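Local coordinates for protein GlcNAc Inducible Gene 2, GIG2 (Candida albicans, PDB 6AKZ) that binds iron(III) in a cupin-type fold and is probably an oxygenase of the DUF1479 family, at residues V130-S133 against A139-H142; P135-R140 against D420-D425; L168-V173 against E435-P440. One frame throughout, in Å; residues are numbered along the deposited sequence.

Contact 1: residues V130-S133 against A139-H142; sequences VFWS and ARFH
The nearest CA atoms, those of Trp132 and Arg140, are 10.2 Å apart, one in the loop that leads into helix 134-140 and the other in its last turn, and the arginine side chain spans the gap. With CG anti to the carbonyl carbon (chi1 -71°) and the chain extended from CG to NE, Arg140 runs back along its own helix and presents its end to the backbone of Phe131. Both terminal nitrogens of Arg140 donate hydrogen bonds to Phe131 O, NH2 at 2.7 Å and NH1 at 2.9 Å, neither quite straight. The oxygen sits only 6° out of the guanidinium plane, and this two-pronged grip holds the group's rotation. Ser133 of the same loop is the N-cap of the helix. Arg140 links the chain just ahead of the helix start to its C-terminal end, a local closure far from the iron site. Trp132 approaches the guanidinium obliquely, its CE3 3.7 Å from Arg140 NH1, with the planes 62° apart. The indole is fixed separately by a hydrogen bond from Trp132 NE1 to Ile396 O, and its six-membered ring stays beside the arginine. The Phe131 ring meets that of Tyr401.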
ATOM      1  N   VAL A 130     -11.271   5.720  14.546  1.00 17.63           N
ATOM      2  CA  VAL A 130     -12.586   5.904  14.047  1.00 19.15           C
ATOM      3  C   VAL A 130     -12.525   5.356  12.602  1.00 18.03           C
ATOM      4  O   VAL A 130     -11.658   5.737  11.774  1.00 15.06           O
ATOM      5  CB  VAL A 130     -13.078   7.355  14.155  1.00 19.97           C
ATOM      6  CG1 VAL A 130     -12.230   8.369  13.365  1.00 22.08           C
ATOM      7  CG2 VAL A 130     -14.495   7.458  13.651  1.00 23.50           C
ATOM      8  N   PHE A 131     -13.456   4.472  12.289  1.00 16.92           N
ATOM      9  CA  PHE A 131     -13.486   3.806  10.976  1.00 17.91           C
ATOM     10  C   PHE A 131     -14.700   4.092  10.097  1.00 19.16           C
ATOM     11  O   PHE A 131     -14.527   4.217   8.853  1.00 16.84           O
ATOM     12  CB  PHE A 131     -13.327   2.316  11.220  1.00 18.45           C
ATOM     13  CG  PHE A 131     -12.046   1.970  11.924  1.00 16.68           C
ATOM     14  CD1 PHE A 131     -10.848   1.908  11.242  1.00 15.36           C
ATOM     15  CD2 PHE A 131     -12.020   1.815  13.331  1.00 17.41           C
ATOM     16  CE1 PHE A 131      -9.678   1.556  11.885  1.00 17.41           C
ATOM     17  CE2 PHE A 131     -10.839   1.498  14.003  1.00 16.93           C
ATOM     18  CZ  PHE A 131      -9.651   1.370  13.271  1.00 17.13           C
ATOM     19  N   TRP A 132     -15.921   4.183  10.689  1.00 17.11           N
ATOM     20  CA  TRP A 132     -17.178   4.198   9.949  1.00 17.32           C
ATOM     21  C   TRP A 132     -18.007   5.499  10.078  1.00 18.68           C
ATOM     22  O   TRP A 132     -19.221   5.522   9.793  1.00 18.93           O
ATOM     23  CB  TRP A 132     -18.039   2.924  10.286  1.00 17.13           C
ATOM     24  CG  TRP A 132     -17.309   1.585  10.264  1.00 16.18           C
ATOM     25  CD1 TRP A 132     -17.117   0.718  11.305  1.00 18.33           C
ATOM     26  CD2 TRP A 132     -16.568   1.029   9.162  1.00 16.68           C
ATOM     27  NE1 TRP A 132     -16.330  -0.365  10.927  1.00 18.97           N
ATOM     28  CE2 TRP A 132     -15.976  -0.191   9.613  1.00 16.72           C
ATOM     29  CE3 TRP A 132     -16.382   1.419   7.838  1.00 17.70           C
ATOM     30  CZ2 TRP A 132     -15.225  -1.001   8.789  1.00 17.83           C
ATOM     31  CZ3 TRP A 132     -15.575   0.585   7.007  1.00 20.81           C
ATOM     32  CH2 TRP A 132     -15.041  -0.600   7.485  1.00 18.35           C
ATOM     33  N   SER A 133     -17.363   6.577  10.528  1.00 19.17           N
ATOM     34  CA  SER A 133     -18.088   7.833  10.734  1.00 18.02           C
ATOM     35  C   SER A 133     -18.692   8.349   9.453  1.00 18.77           C
ATOM     36  O   SER A 133     -18.235   8.005   8.335  1.00 18.86           O
ATOM     37  CB  SER A 133     -17.103   8.894  11.321  1.00 18.03           C
ATOM     38  OG  SER A 133     -16.141   9.315  10.370  1.00 18.52           O
ATOM     39  N   ALA A 139     -16.669  10.645   2.397  1.00 14.11           N
ATOM     40  CA  ALA A 139     -15.396  10.883   1.685  1.00 14.31           C
ATOM     41  C   ALA A 139     -15.066   9.731   0.722  1.00 13.06           C
ATOM     42  O   ALA A 139     -14.713   9.914  -0.470  1.00 13.34           O
ATOM     43  CB  ALA A 139     -14.239  11.090   2.712  1.00 13.37           C
ATOM     44  N   ARG A 140     -15.187   8.553   1.237  1.00 12.35           N
ATOM     45  CA  ARG A 140     -14.877   7.362   0.488  1.00 14.18           C
ATOM     46  C   ARG A 140     -15.724   7.260  -0.768  1.00 13.86           C
ATOM     47  O   ARG A 140     -15.270   6.826  -1.778  1.00 13.71           O
ATOM     48  CB  ARG A 140     -15.071   6.126   1.367  1.00 14.07           C
ATOM     49  CG  ARG A 140     -14.017   5.974   2.451  1.00 14.75           C
ATOM     50  CD  ARG A 140     -14.188   4.721   3.295  1.00 14.34           C
ATOM     51  NE  ARG A 140     -13.322   4.629   4.467  1.00 14.36           N
ATOM     52  CZ  ARG A 140     -13.723   4.430   5.722  1.00 14.41           C
ATOM     53  NH1 ARG A 140     -14.972   4.282   6.004  1.00 14.73           N
ATOM     54  NH2 ARG A 140     -12.860   4.361   6.683  1.00 13.83           N
ATOM     55  N   PHE A 141     -16.948   7.677  -0.686  1.00 12.85           N
ATOM     56  CA  PHE A 141     -17.833   7.566  -1.795  1.00 14.84           C
ATOM     57  C   PHE A 141     -18.169   8.839  -2.530  1.00 16.92           C
ATOM     58  O   PHE A 141     -19.028   8.828  -3.404  1.00 16.12           O
ATOM     59  CB  PHE A 141     -19.035   6.770  -1.393  1.00 17.40           C
ATOM     60  CG  PHE A 141     -18.687   5.421  -0.894  1.00 15.62           C
ATOM     61  CD1 PHE A 141     -18.001   4.530  -1.686  1.00 16.49           C
ATOM     62  CD2 PHE A 141     -19.080   5.050   0.347  1.00 16.59           C
ATOM     63  CE1 PHE A 141     -17.700   3.263  -1.234  1.00 17.39           C
ATOM     64  CE2 PHE A 141     -18.765   3.788   0.831  1.00 17.26           C
ATOM     65  CZ  PHE A 141     -18.095   2.905   0.027  1.00 16.62           C
ATOM     66  N   HIS A 142     -17.462   9.931  -2.262  1.00 16.14           N
ATOM     67  CA  HIS A 142     -17.645  11.111  -3.017  1.00 16.12           C
ATOM     68  C   HIS A 142     -17.341  10.834  -4.494  1.00 18.11           C
ATOM     69  O   HIS A 142     -16.385  10.122  -4.794  1.00 15.38           O
ATOM     70  CB  HIS A 142     -16.730  12.210  -2.486  1.00 15.62           C
ATOM     71  CG  HIS A 142     -16.948  13.550  -3.087  1.00 16.52           C
ATOM     72  ND1 HIS A 142     -16.507  13.909  -4.346  1.00 17.72           N
ATOM     73  CD2 HIS A 142     -17.532  14.666  -2.565  1.00 19.27           C
ATOM     74  CE1 HIS A 142     -16.808  15.184  -4.574  1.00 20.14           C
ATOM     75  NE2 HIS A 142     -17.435  15.659  -3.509  1.00 19.70           N
TER

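Contact 2: residues P135-R140 against D420-D425; sequences PQTEAR and DDLKND
A salt bridge, a small apolar patch and two bridging waters join Thr137 and Glu138 of helix 134-140 to Asp421, Leu422 and Lys423, in the loop between helices 407-412 and 426-431. The backbones are nearest at Thr137 and Asp421, with CA atoms 6.2 Å apart. Thr137 is turned with CG2 anti to its own N, which sends the methyl into the loop: CG2 lies 3.6 Å from Asp421 CB and also 3.6 Å from Leu422 CD2, the leucine crossing it at about a right angle. The hydroxyl on the other branch donates to a water 2.8 Å from Thr137 OG1, and that water donates in turn to Asp421 OD2. A second water gives a hydrogen bond of 2.6 Å to Asp421 O and a weak one to Thr137 O, so polar groups bordering the methyl contact are linked through solvent. Beside this patch, at the more exposed edge, Lys423 bends at chi2 (-75°) to bring NZ 2.8 Å from Glu138 OE2, on the anti side of the carboxylate and 18° out of its plane. Lys134 forms a second salt bridge to this oxygen, while Glu138 OE1 accepts from Trp102 NE1; the carboxylate is thus held at both oxygens and probably kept ionised. Helix 134-140 lies between the 420-425 loop and helix 96-112, with Ala139 and Gln136 touching Leu370 of strand 367-371.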
ATOM      1  N   PRO A 135     -18.345  11.316   8.045  1.00 16.71           N
ATOM      2  CA  PRO A 135     -17.435  11.955   7.092  1.00 17.37           C
ATOM      3  C   PRO A 135     -16.576  10.943   6.308  1.00 14.69           C
ATOM      4  O   PRO A 135     -16.268  11.201   5.121  1.00 16.75           O
ATOM      5  CB  PRO A 135     -16.570  12.889   7.948  1.00 17.91           C
ATOM      6  CG  PRO A 135     -17.173  12.850   9.353  1.00 18.35           C
ATOM      7  CD  PRO A 135     -18.217  11.840   9.420  1.00 18.26           C
ATOM      8  N   GLN A 136     -16.150   9.876   6.967  1.00 14.93           N
ATOM      9  CA  GLN A 136     -15.465   8.789   6.309  1.00 16.86           C
ATOM     10  C   GLN A 136     -16.249   8.116   5.179  1.00 15.97           C
ATOM     11  O   GLN A 136     -15.755   7.969   4.024  1.00 14.98           O
ATOM     12  CB  GLN A 136     -14.922   7.784   7.292  1.00 16.96           C
ATOM     13  CG  GLN A 136     -13.736   8.306   8.071  1.00 16.77           C
ATOM     14  CD  GLN A 136     -13.510   7.465   9.276  1.00 17.62           C
ATOM     15  OE1 GLN A 136     -14.388   7.354  10.176  1.00 19.51           O
ATOM     16  NE2 GLN A 136     -12.290   6.878   9.350  1.00 18.84           N
ATOM     17  N   THR A 137     -17.496   7.800   5.453  1.00 14.72           N
ATOM     18  CA  THR A 137     -18.361   7.165   4.482  1.00 15.97           C
ATOM     19  C   THR A 137     -18.635   8.119   3.359  1.00 17.76           C
ATOM     20  O   THR A 137     -18.505   7.750   2.164  1.00 18.64           O
ATOM     21  CB  THR A 137     -19.655   6.627   5.155  1.00 14.90           C
ATOM     22  OG1 THR A 137     -19.281   5.615   6.056  1.00 15.53           O
ATOM     23  CG2 THR A 137     -20.597   6.024   4.158  1.00 18.96           C
ATOM     24  N   GLU A 138     -18.871   9.401   3.678  1.00 16.14           N
ATOM     25  CA  GLU A 138     -19.061  10.349   2.622  1.00 16.39           C
ATOM     26  C   GLU A 138     -17.826  10.606   1.760  1.00 16.22           C
ATOM     27  O   GLU A 138     -17.935  10.862   0.573  1.00 17.44           O
ATOM     28  CB  GLU A 138     -19.580  11.709   3.138  1.00 19.30           C
ATOM     29  CG  GLU A 138     -21.006  11.623   3.721  1.00 21.52           C
ATOM     30  CD  GLU A 138     -21.522  12.994   4.146  1.00 23.85           C
ATOM     31  OE1 GLU A 138     -20.699  13.953   4.259  1.00 20.55           O
ATOM     32  OE2 GLU A 138     -22.762  13.102   4.351  1.00 23.16           O
ATOM     33  N   ALA A 139     -16.669  10.645   2.397  1.00 14.11           N
ATOM     34  CA  ALA A 139     -15.396  10.883   1.685  1.00 14.31           C
ATOM     35  C   ALA A 139     -15.066   9.731   0.722  1.00 13.06           C
ATOM     36  O   ALA A 139     -14.713   9.914  -0.470  1.00 13.34           O
ATOM     37  CB  ALA A 139     -14.239  11.090   2.712  1.00 13.37           C
ATOM     38  N   ARG A 140     -15.187   8.553   1.237  1.00 12.35           N
ATOM     39  CA  ARG A 140     -14.877   7.362   0.488  1.00 14.18           C
ATOM     40  C   ARG A 140     -15.724   7.260  -0.768  1.00 13.86           C
ATOM     41  O   ARG A 140     -15.270   6.826  -1.778  1.00 13.71           O
ATOM     42  CB  ARG A 140     -15.071   6.126   1.367  1.00 14.07           C
ATOM     43  CG  ARG A 140     -14.017   5.974   2.451  1.00 14.75           C
ATOM     44  CD  ARG A 140     -14.188   4.721   3.295  1.00 14.34           C
ATOM     45  NE  ARG A 140     -13.322   4.629   4.467  1.00 14.36           N
ATOM     46  CZ  ARG A 140     -13.723   4.430   5.722  1.00 14.41           C
ATOM     47  NH1 ARG A 140     -14.972   4.282   6.004  1.00 14.73           N
ATOM     48  NH2 ARG A 140     -12.860   4.361   6.683  1.00 13.83           N
ATOM     49  N   ASP A 420     -27.615   5.051   6.168  1.00 23.36           N
ATOM     50  CA  ASP A 420     -28.076   6.170   5.368  1.00 22.96           C
ATOM     51  C   ASP A 420     -26.923   7.054   4.827  1.00 19.90           C
ATOM     52  O   ASP A 420     -27.171   7.743   3.853  1.00 20.20           O
ATOM     53  CB  ASP A 420     -29.031   7.110   6.125  1.00 25.91           C
ATOM     54  CG  ASP A 420     -30.468   6.537   6.282  1.00 32.96           C
ATOM     55  OD1 ASP A 420     -30.821   5.475   5.712  1.00 29.62           O
ATOM     56  OD2 ASP A 420     -31.246   7.213   7.005  1.00 36.83           O
ATOM     57  N   ASP A 421     -25.735   7.004   5.428  1.00 22.09           N
ATOM     58  CA  ASP A 421     -24.547   7.748   4.919  1.00 21.78           C
ATOM     59  C   ASP A 421     -24.118   7.240   3.535  1.00 22.10           C
ATOM     60  O   ASP A 421     -23.355   7.893   2.814  1.00 21.42           O
ATOM     61  CB  ASP A 421     -23.375   7.595   5.880  1.00 22.66           C
ATOM     62  CG  ASP A 421     -23.664   8.158   7.271  1.00 23.80           C
ATOM     63  OD1 ASP A 421     -24.601   8.983   7.342  1.00 25.01           O
ATOM     64  OD2 ASP A 421     -22.929   7.844   8.245  1.00 23.13           O
ATOM     65  N   LEU A 422     -24.585   6.050   3.157  1.00 22.30           N
ATOM     66  CA  LEU A 422     -24.315   5.520   1.861  1.00 23.57           C
ATOM     67  C   LEU A 422     -25.277   6.050   0.849  1.00 21.04           C
ATOM     68  O   LEU A 422     -25.086   5.812  -0.281  1.00 20.01           O
ATOM     69  CB  LEU A 422     -24.319   3.982   1.901  1.00 21.87           C
ATOM     70  CG  LEU A 422     -23.327   3.320   2.851  1.00 24.18           C
ATOM     71  CD1 LEU A 422     -23.677   1.897   3.234  1.00 22.76           C
ATOM     72  CD2 LEU A 422     -21.965   3.368   2.171  1.00 24.90           C
ATOM     73  N   LYS A 423     -26.303   6.821   1.258  1.00 20.48           N
ATOM     74  CA  LYS A 423     -27.114   7.563   0.381  1.00 19.83           C
ATOM     75  C   LYS A 423     -27.906   6.673  -0.612  1.00 24.25           C
ATOM     76  O   LYS A 423     -28.128   7.065  -1.766  1.00 25.50           O
ATOM     77  CB  LYS A 423     -26.346   8.648  -0.365  1.00 24.71           C
ATOM     78  CG  LYS A 423     -25.271   9.420   0.412  1.00 25.48           C
ATOM     79  CD  LYS A 423     -25.773  10.446   1.386  1.00 28.31           C
ATOM     80  CE  LYS A 423     -24.572  11.097   2.095  1.00 29.65           C
ATOM     81  NZ  LYS A 423     -24.954  11.628   3.417  1.00 30.31           N
ATOM     82  N   ASN A 424     -28.216   5.476  -0.124  1.00 24.08           N
ATOM     83  CA  ASN A 424     -28.797   4.400  -0.935  1.00 30.14           C
ATOM     84  C   ASN A 424     -28.132   4.270  -2.342  1.00 27.24           C
ATOM     85  O   ASN A 424     -28.764   3.938  -3.313  1.00 25.17           O
ATOM     86  CB  ASN A 424     -30.355   4.535  -0.952  1.00 33.78           C
ATOM     87  CG  ASN A 424     -31.042   3.215  -1.229  1.00 40.63           C
ATOM     88  OD1 ASN A 424     -30.577   2.126  -0.812  1.00 41.08           O
ATOM     89  ND2 ASN A 424     -32.099   3.276  -2.003  1.00 44.17           N
ATOM     90  N   ASP A 425     -26.813   4.473  -2.434  1.00 24.09           N
ATOM     91  CA  ASP A 425     -26.101   4.281  -3.714  1.00 23.69           C
ATOM     92  C   ASP A 425     -25.658   2.813  -3.799  1.00 21.61           C
ATOM     93  O   ASP A 425     -24.854   2.366  -2.998  1.00 19.73           O
ATOM     94  CB  ASP A 425     -24.826   5.130  -3.724  1.00 26.22           C
ATOM     95  CG  ASP A 425     -24.109   5.058  -5.049  1.00 28.92           C
ATOM     96  OD1 ASP A 425     -23.499   4.038  -5.371  1.00 30.56           O
ATOM     97  OD2 ASP A 425     -24.146   6.050  -5.794  1.00 37.41           O
TER
HETATM   98  O   HOH W   1     -21.278   5.750   8.057  1.00 22.89           O
HETATM   99  O   HOH W   2     -21.567   8.095   0.975  1.00 26.70           O

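Contact 3: residues L168-V173 against E435-P440; sequences LDTQLV and EEFEKP
Phe437 carries its ring toward strand 170-171 with CG anti to the carbonyl carbon (chi1 -63°), while in Thr170 the methyl stands anti to the backbone N, a placement that points CG2 at that ring. The threonine CG2 stops 3.8 Å from Phe437 CE1, crossing the aromatic side chain obliquely. Next to it, Leu172 CD2 lies 4.0 Å from Phe437 CZ, the leucine set at about a right angle to the phenylalanine. Two neighbouring atoms at the far end of the ring thus each meet one methyl, and no hydrogen bond links the segments, whose nearest CA atoms, those of Thr170 and Phe437, are 9.4 Å apart. This is plain apolar packing of a loop between helices 426-431 and 445-460 against residues 170-172, just after the chain turns a corner at 168-169. Leu385 of helix 382-394 touches both Leu172 and Phe437, and Arg430 also packs on the phenylalanine. Polar groups around the patch are bound separately: Thr170 OG1 is hydrogen-bonded to Asp167 OD2, and Phe437 N donates to Asn455 OD1 of helix 445-460. The backbone of Thr170 is hydrogen-bonded to that of Leu377, and the backbone of Leu172 to that of Thr375.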
ATOM      1  N   LEU A 168     -10.353  -5.247 -11.332  1.00 12.07           N
ATOM      2  CA  LEU A 168      -9.765  -3.944 -11.055  1.00 12.98           C
ATOM      3  C   LEU A 168     -10.772  -2.824 -11.239  1.00 13.51           C
ATOM      4  O   LEU A 168     -10.547  -1.710 -10.770  1.00 15.57           O
ATOM      5  CB  LEU A 168      -8.566  -3.749 -11.986  1.00 14.27           C
ATOM      6  CG  LEU A 168      -7.318  -4.490 -11.529  1.00 14.62           C
ATOM      7  CD1 LEU A 168      -6.259  -4.443 -12.635  1.00 14.46           C
ATOM      8  CD2 LEU A 168      -6.716  -3.929 -10.278  1.00 16.42           C
ATOM      9  N   ASP A 169     -11.893  -3.122 -11.855  1.00 15.21           N
ATOM     10  CA  ASP A 169     -12.992  -2.167 -11.939  1.00 17.92           C
ATOM     11  C   ASP A 169     -13.755  -2.013 -10.634  1.00 18.50           C
ATOM     12  O   ASP A 169     -14.673  -1.176 -10.538  1.00 21.41           O
ATOM     13  CB  ASP A 169     -14.010  -2.605 -13.001  1.00 22.54           C
ATOM     14  CG  ASP A 169     -13.465  -2.563 -14.380  1.00 29.55           C
ATOM     15  OD1 ASP A 169     -12.458  -1.859 -14.615  1.00 31.47           O
ATOM     16  OD2 ASP A 169     -14.050  -3.236 -15.267  1.00 33.68           O
ATOM     17  N   THR A 170     -13.478  -2.784  -9.608  1.00 14.96           N
ATOM     18  CA  THR A 170     -14.228  -2.655  -8.420  1.00 13.88           C
ATOM     19  C   THR A 170     -13.306  -2.258  -7.270  1.00 15.27           C
ATOM     20  O   THR A 170     -12.314  -2.975  -6.972  1.00 14.07           O
ATOM     21  CB  THR A 170     -14.922  -3.935  -8.105  1.00 16.73           C
ATOM     22  OG1 THR A 170     -15.947  -4.146  -9.104  1.00 17.98           O
ATOM     23  CG2 THR A 170     -15.564  -3.892  -6.720  1.00 15.27           C
ATOM     24  N   GLN A 171     -13.698  -1.176  -6.575  1.00 12.64           N
ATOM     25  CA  GLN A 171     -13.034  -0.742  -5.345  1.00 13.19           C
ATOM     26  C   GLN A 171     -13.763  -1.293  -4.141  1.00 14.26           C
ATOM     27  O   GLN A 171     -14.936  -1.098  -4.026  1.00 16.23           O
ATOM     28  CB  GLN A 171     -13.031   0.782  -5.297  1.00 14.95           C
ATOM     29  CG  GLN A 171     -12.596   1.439  -4.029  1.00 14.43           C
ATOM     30  CD  GLN A 171     -11.142   1.218  -3.646  1.00 15.72           C
ATOM     31  OE1 GLN A 171     -10.322   0.631  -4.389  1.00 15.81           O
ATOM     32  NE2 GLN A 171     -10.783   1.800  -2.534  1.00 15.34           N
ATOM     33  N   LEU A 172     -13.064  -1.935  -3.256  1.00 13.28           N
ATOM     34  CA  LEU A 172     -13.597  -2.339  -1.928  1.00 13.38           C
ATOM     35  C   LEU A 172     -13.086  -1.353  -0.877  1.00 13.25           C
ATOM     36  O   LEU A 172     -12.006  -0.773  -0.985  1.00 14.02           O
ATOM     37  CB  LEU A 172     -13.106  -3.727  -1.532  1.00 14.39           C
ATOM     38  CG  LEU A 172     -13.504  -4.830  -2.497  1.00 14.84           C
ATOM     39  CD1 LEU A 172     -13.093  -6.159  -1.942  1.00 15.41           C
ATOM     40  CD2 LEU A 172     -14.979  -4.783  -2.889  1.00 17.40           C
ATOM     41  N   VAL A 173     -13.838  -1.252   0.203  1.00 13.27           N
ATOM     42  CA  VAL A 173     -13.407  -0.534   1.354  1.00 14.58           C
ATOM     43  C   VAL A 173     -12.689  -1.437   2.354  1.00 14.84           C
ATOM     44  O   VAL A 173     -13.282  -2.398   2.957  1.00 14.21           O
ATOM     45  CB  VAL A 173     -14.554   0.206   2.050  1.00 13.55           C
ATOM     46  CG1 VAL A 173     -14.120   0.842   3.407  1.00 15.13           C
ATOM     47  CG2 VAL A 173     -15.182   1.257   1.114  1.00 16.16           C
ATOM     48  N   GLU A 435     -24.171  -5.467  -0.682  1.00 19.83           N
ATOM     49  CA  GLU A 435     -25.020  -5.732  -1.815  1.00 22.47           C
ATOM     50  C   GLU A 435     -24.234  -6.622  -2.757  1.00 22.86           C
ATOM     51  O   GLU A 435     -23.026  -6.409  -2.927  1.00 20.09           O
ATOM     52  CB  GLU A 435     -25.313  -4.418  -2.507  1.00 26.37           C
ATOM     53  CG  GLU A 435     -26.142  -4.548  -3.764  1.00 31.95           C
ATOM     54  CD  GLU A 435     -27.540  -5.085  -3.442  1.00 38.55           C
ATOM     55  OE1 GLU A 435     -28.259  -4.420  -2.655  1.00 40.19           O
ATOM     56  OE2 GLU A 435     -27.865  -6.197  -3.906  1.00 50.02           O
ATOM     57  N   GLU A 436     -24.917  -7.581  -3.397  1.00 21.21           N
ATOM     58  CA  GLU A 436     -24.243  -8.478  -4.308  1.00 23.82           C
ATOM     59  C   GLU A 436     -23.786  -7.686  -5.533  1.00 18.98           C
ATOM     60  O   GLU A 436     -24.370  -6.649  -5.933  1.00 17.11           O
ATOM     61  CB  GLU A 436     -25.180  -9.623  -4.778  1.00 28.30           C
ATOM     62  CG  GLU A 436     -25.677 -10.507  -3.646  1.00 36.89           C
ATOM     63  CD  GLU A 436     -27.025 -10.053  -3.020  1.00 46.97           C
ATOM     64  OE1 GLU A 436     -27.347  -8.814  -2.833  1.00 48.61           O
ATOM     65  OE2 GLU A 436     -27.796 -10.978  -2.699  1.00 57.02           O
ATOM     66  N   PHE A 437     -22.732  -8.185  -6.135  1.00 17.13           N
ATOM     67  CA  PHE A 437     -22.162  -7.623  -7.388  1.00 16.68           C
ATOM     68  C   PHE A 437     -22.963  -8.013  -8.594  1.00 19.34           C
ATOM     69  O   PHE A 437     -23.477  -9.103  -8.673  1.00 21.94           O
ATOM     70  CB  PHE A 437     -20.704  -8.067  -7.538  1.00 17.71           C
ATOM     71  CG  PHE A 437     -19.828  -7.546  -6.449  1.00 16.42           C
ATOM     72  CD1 PHE A 437     -19.388  -6.226  -6.509  1.00 17.28           C
ATOM     73  CD2 PHE A 437     -19.502  -8.327  -5.381  1.00 15.46           C
ATOM     74  CE1 PHE A 437     -18.657  -5.702  -5.465  1.00 17.03           C
ATOM     75  CE2 PHE A 437     -18.708  -7.812  -4.355  1.00 18.43           C
ATOM     76  CZ  PHE A 437     -18.277  -6.480  -4.427  1.00 15.84           C
ATOM     77  N   GLU A 438     -23.197  -7.055  -9.474  1.00 19.16           N
ATOM     78  CA  GLU A 438     -23.815  -7.297 -10.741  1.00 22.12           C
ATOM     79  C   GLU A 438     -22.787  -7.970 -11.663  1.00 21.08           C
ATOM     80  O   GLU A 438     -21.613  -7.640 -11.619  1.00 22.31           O
ATOM     81  CB  GLU A 438     -24.275  -5.942 -11.319  1.00 25.55           C
ATOM     82  CG  GLU A 438     -25.319  -6.035 -12.416  1.00 33.92           C
ATOM     83  CD  GLU A 438     -25.365  -4.767 -13.301  1.00 39.03           C
ATOM     84  OE1 GLU A 438     -25.198  -3.662 -12.756  1.00 43.34           O
ATOM     85  OE2 GLU A 438     -25.523  -4.889 -14.552  1.00 49.13           O
ATOM     86  N   LYS A 439     -23.206  -8.938 -12.470  1.00 19.65           N
ATOM     87  CA  LYS A 439     -22.338  -9.513 -13.490  1.00 21.34           C
ATOM     88  C   LYS A 439     -23.070  -9.477 -14.801  1.00 24.58           C
ATOM     89  O   LYS A 439     -23.892 -10.358 -14.992  1.00 24.65           O
ATOM     90  CB  LYS A 439     -22.026 -10.935 -13.237  1.00 24.44           C
ATOM     91  CG  LYS A 439     -21.402 -11.049 -11.904  1.00 26.80           C
ATOM     92  CD  LYS A 439     -20.948 -12.443 -11.921  1.00 34.11           C
ATOM     93  CE  LYS A 439     -20.855 -13.012 -10.585  1.00 37.43           C
ATOM     94  NZ  LYS A 439     -21.536 -12.350  -9.482  1.00 48.82           N
ATOM     95  N   PRO A 440     -22.807  -8.460 -15.628  1.00 24.99           N
ATOM     96  CA  PRO A 440     -23.480  -8.193 -16.893  1.00 29.50           C
ATOM     97  C   PRO A 440     -23.377  -9.396 -17.828  1.00 30.79           C
ATOM     98  O   PRO A 440     -22.385 -10.157 -17.747  1.00 27.02           O
ATOM     99  CB  PRO A 440     -22.673  -7.020 -17.459  1.00 27.18           C
ATOM    100  CG  PRO A 440     -22.101  -6.322 -16.310  1.00 26.42           C
ATOM    101  CD  PRO A 440     -21.855  -7.378 -15.280  1.00 25.23           C
TER

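How the contacts relate
From the N terminus, contact 1 comes first and closes a short local loop, with five helical residues between its segments. Contact 2 starts from the same helix 134-140, sharing Ala139 and Arg140 with contact 1, and reaches across 279 residues to the loop before helix 426-431. Contact 3 opens after contact 1 has closed and crosses contact 2: residues 168-173 lie within the span of contact 2, but 435-440 lie beyond it. Phe141 joins the sets, packing on Leu422 of contact 2 and Val173 of contact 3. Together they tie helix 134-140 and strand 170-171 to the C-terminal loops flanking helix 426-431.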